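Local coordinates for protein polyketide Synthase III (Ectocarpus siliculosus, PDB 4B0N) that probably acts as a type III polyketide synthase, an acyltransferase of the chalcone synthase family linked to phlorotannin monomer biosynthesis, at residues G115-K127 against T283-L295. Numbering follows the deposited sequence.
Sequences GSYQVPVDVRLDK and TLAIKPNGITCTL. With ACD (arachidonic acid), chain D.
At N289 a chi1 of -160° swings CG away from the backbone N, and the amide reaches the backbone of 117-119, while the straight chain of R124 carries its guanidinium to V119 O and N289 OD1. Asparagine suits the place because its amide both gives and takes: ND2 donates to Y117 O at 3.0 Å, nearly straight and in the carbonyl plane, and OD1 accepts V119 N at 2.8 Å. R124 NH2 also donates to N289 OD1 (3.1 Å), but from above the carbonyl plane, the guanidinium and amide standing almost perpendicular. Arginine fits because its several N-H groups serve many acceptors at once: NE bonds V119 O at 2.8 Å, and NH1 reaches T228 O and V226 O. N289 sits in the type I turn 287-290 of a two-stranded beta hairpin, and this turn meets the start of helix 121-146, just after P120 at the N-cap. The hairpin's strands line the arachidonic acid pocket, where I291 O lies 3.3 Å from ligand C10. G290, which closes the turn, has phi 123° and psi 168°, where a CB would jam against N289 O. An alanine at R124 is likely to leave the carbonyls of V119, V226 and T228 without their guanidinium donors and N289 OD1 with one partner fewer. V121, a compact branched residue, presses CG1 onto G290 CA (3.5 Å) and I286 CG2 (3.9 Å), and its N makes a weak bond to P288 O.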
ATOM      1  N   GLY A 115     -24.932   0.087 -23.064  1.00 58.89           N
ATOM      2  CA  GLY A 115     -24.665  -1.343 -22.921  1.00 58.89           C
ATOM      3  C   GLY A 115     -23.252  -1.657 -23.370  1.00 59.21           C
ATOM      4  O   GLY A 115     -22.942  -2.788 -23.751  1.00 59.61           O
ATOM      5  N   SER A 116     -22.399  -0.637 -23.313  1.00 44.78           N
ATOM      6  CA  SER A 116     -21.032  -0.706 -23.818  1.00 44.76           C
ATOM      7  C   SER A 116     -20.015  -0.850 -22.693  1.00 43.95           C
ATOM      8  O   SER A 116     -18.881  -1.278 -22.926  1.00 43.44           O
ATOM      9  CB  SER A 116     -20.718   0.555 -24.622  1.00 45.42           C
ATOM     10  OG  SER A 116     -20.841   1.717 -23.813  1.00 45.01           O
ATOM     11  N   TYR A 117     -20.432  -0.467 -21.486  1.00 43.66           N
ATOM     12  CA  TYR A 117     -19.583  -0.497 -20.287  1.00 42.99           C
ATOM     13  C   TYR A 117     -18.290   0.313 -20.466  1.00 42.19           C
ATOM     14  O   TYR A 117     -17.182  -0.181 -20.239  1.00 41.84           O
ATOM     15  CB  TYR A 117     -19.325  -1.948 -19.835  1.00 43.26           C
ATOM     16  CG  TYR A 117     -20.594  -2.676 -19.443  1.00 43.75           C
ATOM     17  CD1 TYR A 117     -21.373  -3.336 -20.399  1.00 44.47           C
ATOM     18  CD2 TYR A 117     -21.032  -2.686 -18.117  1.00 43.60           C
ATOM     19  CE1 TYR A 117     -22.544  -3.991 -20.044  1.00 44.87           C
ATOM     20  CE2 TYR A 117     -22.203  -3.339 -17.753  1.00 44.04           C
ATOM     21  CZ  TYR A 117     -22.953  -3.989 -18.717  1.00 44.52           C
ATOM     22  OH  TYR A 117     -24.113  -4.636 -18.353  1.00 44.67           O
ATOM     23  N   GLN A 118     -18.463   1.565 -20.886  1.00 41.68           N
ATOM     24  CA  GLN A 118     -17.359   2.498 -21.092  1.00 40.80           C
ATOM     25  C   GLN A 118     -17.430   3.583 -20.026  1.00 39.67           C
ATOM     26  O   GLN A 118     -18.210   4.534 -20.142  1.00 39.78           O
ATOM     27  CB  GLN A 118     -17.428   3.132 -22.487  1.00 41.72           C
ATOM     28  CG  GLN A 118     -17.481   2.149 -23.647  1.00 42.56           C
ATOM     29  CD  GLN A 118     -16.113   1.655 -24.072  1.00 42.74           C
ATOM     30  OE1 GLN A 118     -15.277   2.428 -24.544  1.00 43.21           O
ATOM     31  NE2 GLN A 118     -15.883   0.354 -23.919  1.00 42.61           N
ATOM     32  N   VAL A 119     -16.632   3.419 -18.975  1.00 38.17           N
ATOM     33  CA  VAL A 119     -16.538   4.403 -17.899  1.00 37.07           C
ATOM     34  C   VAL A 119     -15.064   4.687 -17.599  1.00 36.36           C
ATOM     35  O   VAL A 119     -14.281   3.752 -17.406  1.00 36.08           O
ATOM     36  CB  VAL A 119     -17.253   3.938 -16.612  1.00 36.45           C
ATOM     37  CG1 VAL A 119     -17.245   5.043 -15.569  1.00 36.34           C
ATOM     38  CG2 VAL A 119     -18.685   3.513 -16.903  1.00 36.84           C
ATOM     39  N   PRO A 120     -14.676   5.976 -17.576  1.00 35.96           N
ATOM     40  CA  PRO A 120     -13.303   6.360 -17.246  1.00 35.60           C
ATOM     41  C   PRO A 120     -12.912   5.934 -15.829  1.00 34.93           C
ATOM     42  O   PRO A 120     -13.773   5.915 -14.940  1.00 34.78           O
ATOM     43  CB  PRO A 120     -13.338   7.887 -17.355  1.00 35.91           C
ATOM     44  CG  PRO A 120     -14.444   8.167 -18.309  1.00 36.24           C
ATOM     45  CD  PRO A 120     -15.482   7.139 -17.991  1.00 36.10           C
ATOM     46  N   VAL A 121     -11.632   5.597 -15.633  1.00 34.12           N
ATOM     47  CA  VAL A 121     -11.122   5.129 -14.335  1.00 33.36           C
ATOM     48  C   VAL A 121     -11.452   6.048 -13.172  1.00 33.07           C
ATOM     49  O   VAL A 121     -11.813   5.573 -12.097  1.00 32.74           O
ATOM     50  CB  VAL A 121      -9.591   4.884 -14.311  1.00 33.23           C
ATOM     51  CG1 VAL A 121      -9.279   3.402 -14.183  1.00 32.95           C
ATOM     52  CG2 VAL A 121      -8.889   5.524 -15.500  1.00 33.51           C
ATOM     53  N   ASP A 122     -11.315   7.354 -13.380  1.00 33.27           N
ATOM     54  CA  ASP A 122     -11.563   8.315 -12.308  1.00 33.45           C
ATOM     55  C   ASP A 122     -13.012   8.283 -11.827  1.00 33.50           C
ATOM     56  O   ASP A 122     -13.262   8.343 -10.622  1.00 33.42           O
ATOM     57  CB  ASP A 122     -11.120   9.735 -12.693  1.00 33.89           C
ATOM     58  CG  ASP A 122     -11.682  10.195 -14.023  1.00 34.36           C
ATOM     59  OD1 ASP A 122     -11.537   9.467 -15.031  1.00 34.32           O
ATOM     60  OD2 ASP A 122     -12.255  11.304 -14.058  1.00 34.92           O
ATOM     61  N   VAL A 123     -13.953   8.158 -12.764  1.00 33.66           N
ATOM     62  CA  VAL A 123     -15.380   8.035 -12.435  1.00 33.71           C
ATOM     63  C   VAL A 123     -15.659   6.703 -11.727  1.00 33.31           C
ATOM     64  O   VAL A 123     -16.447   6.650 -10.777  1.00 33.27           O
ATOM     65  CB  VAL A 123     -16.278   8.182 -13.686  1.00 34.10           C
ATOM     66  CG1 VAL A 123     -17.752   8.231 -13.303  1.00 34.06           C
ATOM     67  CG2 VAL A 123     -15.902   9.428 -14.476  1.00 34.58           C
ATOM     68  N   ARG A 124     -15.001   5.639 -12.189  1.00 33.04           N
ATOM     69  CA  ARG A 124     -15.082   4.322 -11.549  1.00 32.65           C
ATOM     70  C   ARG A 124     -14.557   4.351 -10.112  1.00 32.23           C
ATOM     71  O   ARG A 124     -15.152   3.746  -9.217  1.00 32.07           O
ATOM     72  CB  ARG A 124     -14.333   3.263 -12.370  1.00 32.69           C
ATOM     73  CG  ARG A 124     -15.044   2.857 -13.652  1.00 33.27           C
ATOM     74  CD  ARG A 124     -14.285   1.782 -14.414  1.00 33.43           C
ATOM     75  NE  ARG A 124     -14.828   1.590 -15.759  1.00 33.99           N
ATOM     76  CZ  ARG A 124     -15.685   0.632 -16.112  1.00 34.30           C
ATOM     77  NH1 ARG A 124     -16.116  -0.262 -15.233  1.00 34.29           N
ATOM     78  NH2 ARG A 124     -16.110   0.565 -17.365  1.00 34.78           N
ATOM     79  N   LEU A 125     -13.452   5.062  -9.896  1.00 32.01           N
ATOM     80  CA  LEU A 125     -12.864   5.187  -8.561  1.00 31.61           C
ATOM     81  C   LEU A 125     -13.666   6.130  -7.658  1.00 31.73           C
ATOM     82  O   LEU A 125     -13.714   5.935  -6.444  1.00 31.53           O
ATOM     83  CB  LEU A 125     -11.388   5.607  -8.642  1.00 31.34           C
ATOM     84  CG  LEU A 125     -10.417   4.551  -9.188  1.00 30.99           C
ATOM     85  CD1 LEU A 125      -9.120   5.193  -9.649  1.00 31.11           C
ATOM     86  CD2 LEU A 125     -10.149   3.450  -8.171  1.00 30.55           C
ATOM     87  N   ASP A 126     -14.300   7.137  -8.257  1.00 32.12           N
ATOM     88  CA  ASP A 126     -15.226   8.017  -7.536  1.00 32.36           C
ATOM     89  C   ASP A 126     -16.411   7.235  -6.970  1.00 32.05           C
ATOM     90  O   ASP A 126     -16.891   7.528  -5.873  1.00 31.96           O
ATOM     91  CB  ASP A 126     -15.728   9.146  -8.445  1.00 33.14           C
ATOM     92  CG  ASP A 126     -14.667  10.212  -8.709  1.00 33.58           C
ATOM     93  OD1 ASP A 126     -13.638  10.241  -7.992  1.00 33.59           O
ATOM     94  OD2 ASP A 126     -14.865  11.025  -9.640  1.00 33.73           O
ATOM     95  N   LYS A 127     -16.873   6.244  -7.735  1.00 31.81           N
ATOM     96  CA  LYS A 127     -17.919   5.326  -7.294  1.00 31.59           C
ATOM     97  C   LYS A 127     -17.462   4.365  -6.201  1.00 31.21           C
ATOM     98  O   LYS A 127     -18.251   3.995  -5.326  1.00 31.10           O
ATOM     99  CB  LYS A 127     -18.459   4.526  -8.473  1.00 31.73           C
ATOM    100  CG  LYS A 127     -19.905   4.824  -8.811  1.00 32.32           C
ATOM    101  CD  LYS A 127     -20.866   4.197  -7.816  1.00 32.18           C
ATOM    102  CE  LYS A 127     -22.287   4.279  -8.338  1.00 32.46           C
ATOM    103  NZ  LYS A 127     -23.257   4.570  -7.252  1.00 32.70           N
ATOM    104  N   THR A 283      -1.528 -11.261 -13.401  1.00 40.03           N
ATOM    105  CA  THR A 283      -1.067  -9.937 -13.832  1.00 39.74           C
ATOM    106  C   THR A 283      -2.198  -8.920 -13.705  1.00 39.52           C
ATOM    107  O   THR A 283      -3.327  -9.178 -14.130  1.00 39.82           O
ATOM    108  CB  THR A 283      -0.504  -9.936 -15.274  1.00 40.08           C
ATOM    109  OG1 THR A 283      -1.555 -10.202 -16.209  1.00 40.19           O
ATOM    110  CG2 THR A 283       0.594 -10.989 -15.445  1.00 40.43           C
ATOM    111  N   LEU A 284      -1.885  -7.771 -13.109  1.00 39.09           N
ATOM    112  CA  LEU A 284      -2.873  -6.722 -12.846  1.00 38.29           C
ATOM    113  C   LEU A 284      -2.497  -5.434 -13.559  1.00 37.99           C
ATOM    114  O   LEU A 284      -1.323  -5.074 -13.634  1.00 38.10           O
ATOM    115  CB  LEU A 284      -2.985  -6.445 -11.344  1.00 37.91           C
ATOM    116  CG  LEU A 284      -2.958  -7.599 -10.337  1.00 38.12           C
ATOM    117  CD1 LEU A 284      -3.046  -7.057  -8.917  1.00 37.68           C
ATOM    118  CD2 LEU A 284      -4.071  -8.602 -10.607  1.00 38.24           C
ATOM    119  N   ALA A 285      -3.502  -4.733 -14.074  1.00 37.56           N
ATOM    120  CA  ALA A 285      -3.271  -3.476 -14.776  1.00 37.11           C
ATOM    121  C   ALA A 285      -4.317  -2.431 -14.421  1.00 36.49           C
ATOM    122  O   ALA A 285      -5.429  -2.766 -14.005  1.00 36.36           O
ATOM    123  CB  ALA A 285      -3.237  -3.706 -16.282  1.00 37.44           C
ATOM    124  N   ILE A 286      -3.943  -1.165 -14.571  1.00 36.18           N
ATOM    125  CA  ILE A 286      -4.907  -0.077 -14.531  1.00 35.79           C
ATOM    126  C   ILE A 286      -5.009   0.519 -15.930  1.00 36.11           C
ATOM    127  O   ILE A 286      -4.135   1.271 -16.359  1.00 36.41           O
ATOM    128  CB  ILE A 286      -4.527   1.023 -13.519  1.00 35.45           C
ATOM    129  CG1 ILE A 286      -4.163   0.414 -12.160  1.00 34.92           C
ATOM    130  CG2 ILE A 286      -5.669   2.024 -13.387  1.00 35.48           C
ATOM    131  CD1 ILE A 286      -3.546   1.403 -11.194  1.00 34.88           C
ATOM    132  N   LYS A 287      -6.073   0.155 -16.638  1.00 36.27           N
ATOM    133  CA  LYS A 287      -6.348   0.673 -17.973  1.00 36.80           C
ATOM    134  C   LYS A 287      -7.312   1.864 -17.887  1.00 36.86           C
ATOM    135  O   LYS A 287      -7.936   2.069 -16.846  1.00 36.39           O
ATOM    136  CB  LYS A 287      -6.925  -0.437 -18.859  1.00 37.07           C
ATOM    137  CG  LYS A 287      -5.908  -1.486 -19.279  1.00 37.41           C
ATOM    138  CD  LYS A 287      -6.569  -2.677 -19.954  1.00 37.80           C
ATOM    139  CE  LYS A 287      -5.531  -3.707 -20.379  1.00 38.19           C
ATOM    140  NZ  LYS A 287      -6.150  -4.961 -20.891  1.00 38.46           N
ATOM    141  N   PRO A 288      -7.425   2.665 -18.969  1.00 37.39           N
ATOM    142  CA  PRO A 288      -8.363   3.795 -18.988  1.00 37.60           C
ATOM    143  C   PRO A 288      -9.825   3.428 -18.688  1.00 37.73           C
ATOM    144  O   PRO A 288     -10.557   4.249 -18.129  1.00 37.95           O
ATOM    145  CB  PRO A 288      -8.235   4.325 -20.417  1.00 38.15           C
ATOM    146  CG  PRO A 288      -6.838   3.992 -20.804  1.00 38.09           C
ATOM    147  CD  PRO A 288      -6.564   2.658 -20.170  1.00 37.81           C
ATOM    148  N   ASN A 289     -10.242   2.216 -19.051  1.00 37.75           N
ATOM    149  CA  ASN A 289     -11.619   1.780 -18.808  1.00 37.94           C
ATOM    150  C   ASN A 289     -11.797   0.991 -17.504  1.00 37.75           C
ATOM    151  O   ASN A 289     -12.778   0.260 -17.329  1.00 37.63           O
ATOM    152  CB  ASN A 289     -12.158   0.990 -20.006  1.00 38.31           C
ATOM    153  CG  ASN A 289     -13.676   0.939 -20.039  1.00 38.57           C
ATOM    154  OD1 ASN A 289     -14.355   1.874 -19.613  1.00 38.55           O
ATOM    155  ND2 ASN A 289     -14.214  -0.159 -20.554  1.00 38.91           N
ATOM    156  N   GLY A 290     -10.849   1.152 -16.585  1.00 37.68           N
ATOM    157  CA  GLY A 290     -10.926   0.505 -15.282  1.00 37.73           C
ATOM    158  C   GLY A 290      -9.734  -0.371 -14.960  1.00 38.06           C
ATOM    159  O   GLY A 290      -8.909  -0.660 -15.831  1.00 38.30           O
ATOM    160  N   ILE A 291      -9.645  -0.781 -13.696  1.00 38.03           N
ATOM    161  CA  ILE A 291      -8.637  -1.737 -13.246  1.00 38.18           C
ATOM    162  C   ILE A 291      -9.046  -3.125 -13.726  1.00 39.17           C
ATOM    163  O   ILE A 291     -10.184  -3.554 -13.512  1.00 39.71           O
ATOM    164  CB  ILE A 291      -8.496  -1.734 -11.709  1.00 37.37           C
ATOM    165  CG1 ILE A 291      -8.028  -0.357 -11.220  1.00 37.16           C
ATOM    166  CG2 ILE A 291      -7.540  -2.831 -11.258  1.00 36.93           C
ATOM    167  CD1 ILE A 291      -8.195  -0.125  -9.734  1.00 36.66           C
ATOM    168  N   THR A 292      -8.126  -3.817 -14.391  1.00 39.89           N
ATOM    169  CA  THR A 292      -8.403  -5.168 -14.870  1.00 40.75           C
ATOM    170  C   THR A 292      -7.496  -6.223 -14.268  1.00 41.07           C
ATOM    171  O   THR A 292      -6.388  -5.944 -13.796  1.00 40.67           O
ATOM    172  CB  THR A 292      -8.333  -5.285 -16.406  1.00 41.37           C
ATOM    173  OG1 THR A 292      -7.199  -4.559 -16.897  1.00 41.58           O
ATOM    174  CG2 THR A 292      -9.611  -4.753 -17.044  1.00 42.14           C
ATOM    175  N   CYS A 293      -8.001  -7.446 -14.289  1.00 41.66           N
ATOM    176  CA  CYS A 293      -7.239  -8.606 -13.903  1.00 42.12           C
ATOM    177  C   CYS A 293      -7.114  -9.487 -15.134  1.00 42.83           C
ATOM    178  O   CYS A 293      -7.930  -9.392 -16.057  1.00 43.20           O
ATOM    179  CB  CYS A 293      -7.969  -9.346 -12.787  1.00 41.97           C
ATOM    180  SG  CYS A 293      -7.010 -10.674 -12.040  1.00 41.90           S
ATOM    181  N   THR A 294      -6.074 -10.315 -15.162  1.00 43.01           N
ATOM    182  CA  THR A 294      -5.916 -11.331 -16.205  1.00 43.80           C
ATOM    183  C   THR A 294      -5.092 -12.514 -15.702  1.00 44.17           C
ATOM    184  O   THR A 294      -3.900 -12.384 -15.409  1.00 43.95           O
ATOM    185  CB  THR A 294      -5.360 -10.769 -17.543  1.00 44.24           C
ATOM    186  OG1 THR A 294      -4.624 -11.790 -18.228  1.00 44.74           O
ATOM    187  CG2 THR A 294      -4.457  -9.562 -17.321  1.00 44.26           C
ATOM    188  N   LEU A 295      -5.757 -13.661 -15.598  1.00 44.67           N
ATOM    189  CA  LEU A 295      -5.155 -14.882 -15.080  1.00 44.86           C
ATOM    190  C   LEU A 295      -4.949 -15.879 -16.205  1.00 45.77           C
ATOM    191  O   LEU A 295      -5.823 -16.047 -17.057  1.00 46.29           O
ATOM    192  CB  LEU A 295      -6.059 -15.504 -14.014  1.00 44.59           C
ATOM    193  CG  LEU A 295      -6.663 -14.578 -12.954  1.00 44.32           C
ATOM    194  CD1 LEU A 295      -7.722 -15.312 -12.144  1.00 44.83           C
ATOM    195  CD2 LEU A 295      -5.590 -13.998 -12.043  1.00 43.78           C
TER
HETATM  196  C1  ACD D1416      -6.781 -12.538  -8.706  0.50 23.54           C
HETATM  197  C2  ACD D1416      -6.231 -11.160  -8.412  0.50 23.41           C
HETATM  198  C3  ACD D1416      -7.377 -10.158  -8.307  0.50 23.15           C
HETATM  199  C4  ACD D1416      -6.966  -8.794  -8.846  0.50 22.89           C
HETATM  200  C5  ACD D1416      -8.191  -7.958  -9.130  0.50 22.63           C
HETATM  201  C6  ACD D1416      -8.073  -6.732  -9.633  0.50 22.29           C
HETATM  202  C7  ACD D1416      -9.313  -5.913  -9.895  0.50 22.03           C
HETATM  203  C8  ACD D1416      -9.917  -6.230 -11.242  0.50 21.82           C
HETATM  204  C9  ACD D1416     -11.224  -6.044 -11.425  0.50 21.65           C
HETATM  205  C10 ACD D1416     -11.860  -6.343 -12.762  0.50 21.55           C
HETATM  206  C11 ACD D1416     -12.885  -7.439 -12.617  0.50 21.41           C
HETATM  207  C12 ACD D1416     -14.104  -7.286 -13.127  0.50 21.36           C
HETATM  208  C13 ACD D1416     -15.118  -8.396 -12.979  0.50 21.44           C
HETATM  209  C14 ACD D1416     -16.433  -7.856 -12.469  0.50 21.57           C
HETATM  210  C15 ACD D1416     -17.391  -8.705 -12.103  0.50 21.69           C
HETATM  211  C16 ACD D1416     -18.717  -8.199 -11.592  0.50 21.75           C
HETATM  212  C17 ACD D1416     -19.687  -8.071 -12.761  0.50 21.97           C
HETATM  213  C18 ACD D1416     -20.763  -9.151 -12.748  0.50 22.05           C
HETATM  214  C19 ACD D1416     -21.025  -9.641 -14.166  0.50 22.22           C
HETATM  215  C20 ACD D1416     -22.257 -10.515 -14.225  0.50 22.33           C
HETATM  216  O1  ACD D1416      -6.365 -13.512  -8.038  0.50 23.54           O